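Local coordinates for protein catechol 1,2-dioxygenase (Acinetobacter sp., PDB 1DMH) that uses a ferric iron to split the ring of catechol with molecular oxygen, giving cis,cis-muconate in the beta-ketoadipate pathway, at residues H35-L38 and S39-K43. Residues are numbered along the deposited sequence; the frame is centred on the assembly and turned at random.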
ATOM      1  N   HIS A  35      -2.214  -0.694  16.416  1.00 13.14           N
ATOM      2  CA  HIS A  35      -3.349  -1.271  17.117  1.00 12.80           C
ATOM      3  C   HIS A  35      -4.658  -0.585  16.714  1.00 12.76           C
ATOM      4  O   HIS A  35      -5.652  -1.246  16.448  1.00 12.59           O
ATOM      5  CB  HIS A  35      -3.158  -1.191  18.629  1.00 14.12           C
ATOM      6  CG  HIS A  35      -4.258  -1.853  19.397  1.00 16.66           C
ATOM      7  ND1 HIS A  35      -5.228  -1.143  20.071  1.00 17.99           N
ATOM      8  CD2 HIS A  35      -4.604  -3.158  19.501  1.00 16.89           C
ATOM      9  CE1 HIS A  35      -6.128  -1.980  20.554  1.00 18.26           C
ATOM     10  NE2 HIS A  35      -5.773  -3.209  20.223  1.00 18.82           N
ATOM     11  N   ARG A  36      -4.659   0.736  16.636  1.00 11.69           N
ATOM     12  CA  ARG A  36      -5.875   1.450  16.253  1.00 12.08           C
ATOM     13  C   ARG A  36      -6.288   1.180  14.811  1.00 12.10           C
ATOM     14  O   ARG A  36      -7.453   0.910  14.534  1.00 11.22           O
ATOM     15  CB  ARG A  36      -5.680   2.957  16.461  1.00 12.95           C
ATOM     16  CG  ARG A  36      -6.781   3.843  15.894  1.00 11.39           C
ATOM     17  CD  ARG A  36      -8.137   3.535  16.470  1.00 11.71           C
ATOM     18  NE  ARG A  36      -9.101   4.537  16.026  1.00 13.03           N
ATOM     19  CZ  ARG A  36      -9.271   5.717  16.623  1.00 13.44           C
ATOM     20  NH1 ARG A  36      -8.556   6.036  17.705  1.00 13.11           N
ATOM     21  NH2 ARG A  36     -10.098   6.607  16.100  1.00 13.47           N
ATOM     22  N   VAL A  37      -5.341   1.257  13.882  1.00 11.66           N
ATOM     23  CA  VAL A  37      -5.669   1.010  12.488  1.00 12.13           C
ATOM     24  C   VAL A  37      -6.180  -0.424  12.275  1.00 11.79           C
ATOM     25  O   VAL A  37      -7.158  -0.623  11.560  1.00 10.82           O
ATOM     26  CB  VAL A  37      -4.453   1.300  11.565  1.00 13.33           C
ATOM     27  CG1 VAL A  37      -4.810   0.966  10.117  1.00 13.13           C
ATOM     28  CG2 VAL A  37      -4.076   2.767  11.658  1.00 12.71           C
ATOM     29  N   LEU A  38      -5.545  -1.422  12.893  1.00 11.80           N
ATOM     30  CA  LEU A  38      -6.016  -2.812  12.737  1.00 12.64           C
ATOM     31  C   LEU A  38      -7.405  -3.008  13.326  1.00 12.12           C
ATOM     32  O   LEU A  38      -8.247  -3.688  12.756  1.00 11.19           O
ATOM     33  CB  LEU A  38      -5.095  -3.817  13.426  1.00 13.31           C
ATOM     34  CG  LEU A  38      -3.707  -4.013  12.842  1.00 14.96           C
ATOM     35  CD1 LEU A  38      -2.997  -5.103  13.619  1.00 15.15           C
ATOM     36  CD2 LEU A  38      -3.838  -4.401  11.392  1.00 16.31           C
ATOM     37  N   SER A  39      -7.629  -2.427  14.493  1.00 11.95           N
ATOM     38  CA  SER A  39      -8.920  -2.546  15.139  1.00 11.77           C
ATOM     39  C   SER A  39      -9.989  -1.980  14.237  1.00 11.05           C
ATOM     40  O   SER A  39     -10.999  -2.620  14.000  1.00 11.97           O
ATOM     41  CB  SER A  39      -8.919  -1.802  16.475  1.00 11.65           C
ATOM     42  OG  SER A  39      -8.010  -2.435  17.356  1.00 15.22           O
ATOM     43  N   ASP A  40      -9.771  -0.775  13.738  1.00 10.70           N
ATOM     44  CA  ASP A  40     -10.757  -0.165  12.855  1.00 11.25           C
ATOM     45  C   ASP A  40     -11.005  -1.002  11.593  1.00 11.07           C
ATOM     46  O   ASP A  40     -12.141  -1.160  11.175  1.00 11.36           O
ATOM     47  CB  ASP A  40     -10.342   1.267  12.456  1.00 12.01           C
ATOM     48  CG  ASP A  40     -10.447   2.265  13.618  1.00 12.49           C
ATOM     49  OD1 ASP A  40     -11.096   1.970  14.652  1.00 13.03           O
ATOM     50  OD2 ASP A  40      -9.882   3.359  13.473  1.00 13.17           O
ATOM     51  N   LEU A  41      -9.950  -1.541  10.987  1.00 10.29           N
ATOM     52  CA  LEU A  41     -10.125  -2.337   9.781  1.00 10.67           C
ATOM     53  C   LEU A  41     -10.821  -3.665  10.047  1.00 10.45           C
ATOM     54  O   LEU A  41     -11.642  -4.093   9.239  1.00  9.96           O
ATOM     55  CB  LEU A  41      -8.776  -2.579   9.093  1.00 11.49           C
ATOM     56  CG  LEU A  41      -8.184  -1.369   8.376  1.00 12.57           C
ATOM     57  CD1 LEU A  41      -6.793  -1.737   7.862  1.00 13.88           C
ATOM     58  CD2 LEU A  41      -9.083  -0.960   7.223  1.00 13.85           C
ATOM     59  N   TYR A  42     -10.477  -4.326  11.149  1.00 10.34           N
ATOM     60  CA  TYR A  42     -11.129  -5.594  11.497  1.00 11.38           C
ATOM     61  C   TYR A  42     -12.609  -5.305  11.716  1.00 11.71           C
ATOM     62  O   TYR A  42     -13.467  -6.081  11.307  1.00 12.48           O
ATOM     63  CB  TYR A  42     -10.549  -6.187  12.781  1.00 11.28           C
ATOM     64  CG  TYR A  42      -9.316  -7.055  12.616  1.00 12.05           C
ATOM     65  CD1 TYR A  42      -8.279  -6.688  11.752  1.00 12.35           C
ATOM     66  CD2 TYR A  42      -9.129  -8.167  13.430  1.00 11.95           C
ATOM     67  CE1 TYR A  42      -7.088  -7.395  11.731  1.00 12.22           C
ATOM     68  CE2 TYR A  42      -7.938  -8.882  13.414  1.00 11.96           C
ATOM     69  CZ  TYR A  42      -6.924  -8.485  12.575  1.00 12.17           C
ATOM     70  OH  TYR A  42      -5.714  -9.118  12.641  1.00 11.63           O
ATOM     71  N   LYS A  43     -12.915  -4.189  12.371  1.00 12.17           N
ATOM     72  CA  LYS A  43     -14.309  -3.851  12.591  1.00 12.20           C
ATOM     73  C   LYS A  43     -14.988  -3.492  11.266  1.00 12.11           C
ATOM     74  O   LYS A  43     -16.130  -3.884  11.051  1.00 12.49           O
ATOM     75  CB  LYS A  43     -14.428  -2.694  13.586  1.00 14.55           C
ATOM     76  CG  LYS A  43     -15.845  -2.390  13.993  1.00 17.02           C
ATOM     77  CD  LYS A  43     -15.853  -1.324  15.056  1.00 22.40           C
ATOM     78  CE  LYS A  43     -17.252  -1.106  15.650  1.00 25.53           C
ATOM     79  NZ  LYS A  43     -18.229  -0.602  14.628  1.00 27.83           N
TER
HETATM   80  O   HOH W   1     -11.098   5.743  13.434  1.00 12.89           O
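The amides of Ser-39, Asp-40, Leu-41 and Tyr-42 donate to the carbonyl oxygens of His-35, Arg-36, Val-37 and Leu-38 one alpha-helical turn back, Tyr-42 N lying 2.8 Å from Leu-38 O. His-35 O takes a second donor: Ser-39 OG, set beside its own backbone N (chi1 -65°), folds back to His-35 O at 2.8 Å, and the two donors come from opposite faces of the carbonyl plane. The same hydroxyl oxygen sits over one face of the His-35 ring, toward its rim. One residue further on, Arg-36, its chain bent at chi2, brings NE to 2.9 Å from Asp-40 OD2 in a salt bridge. OD2 lies near the guanidinium plane, whereas NE meets its syn side 26° out of the carboxylate plane, the two groups being turned 76° apart. A water donates to Asp-40 OD2 and accepts from Arg-36 NH2, which also forms a salt bridge with Asp-47 of the second subunit. Val-37 and Leu-41 lie side by side, Val-37 CG1 4.0 Å from Leu-41 CD1, and Leu-41 comes near a bound phospholipid. Leu-38 CD2 lies 4.4 Å from Tyr-42 CE1, and both side chains pack on Leu-15 of helix 9-18; Tyr-42 also stacks on Tyr-83 of the second subunit, its OH bonded to Leu-78 O there. The i-to-i+4 pairs are ordinary alpha-helix features; the cross-subunit links of Arg-36 and Tyr-42 belong to the N-terminal helical zipper on the dimer axis.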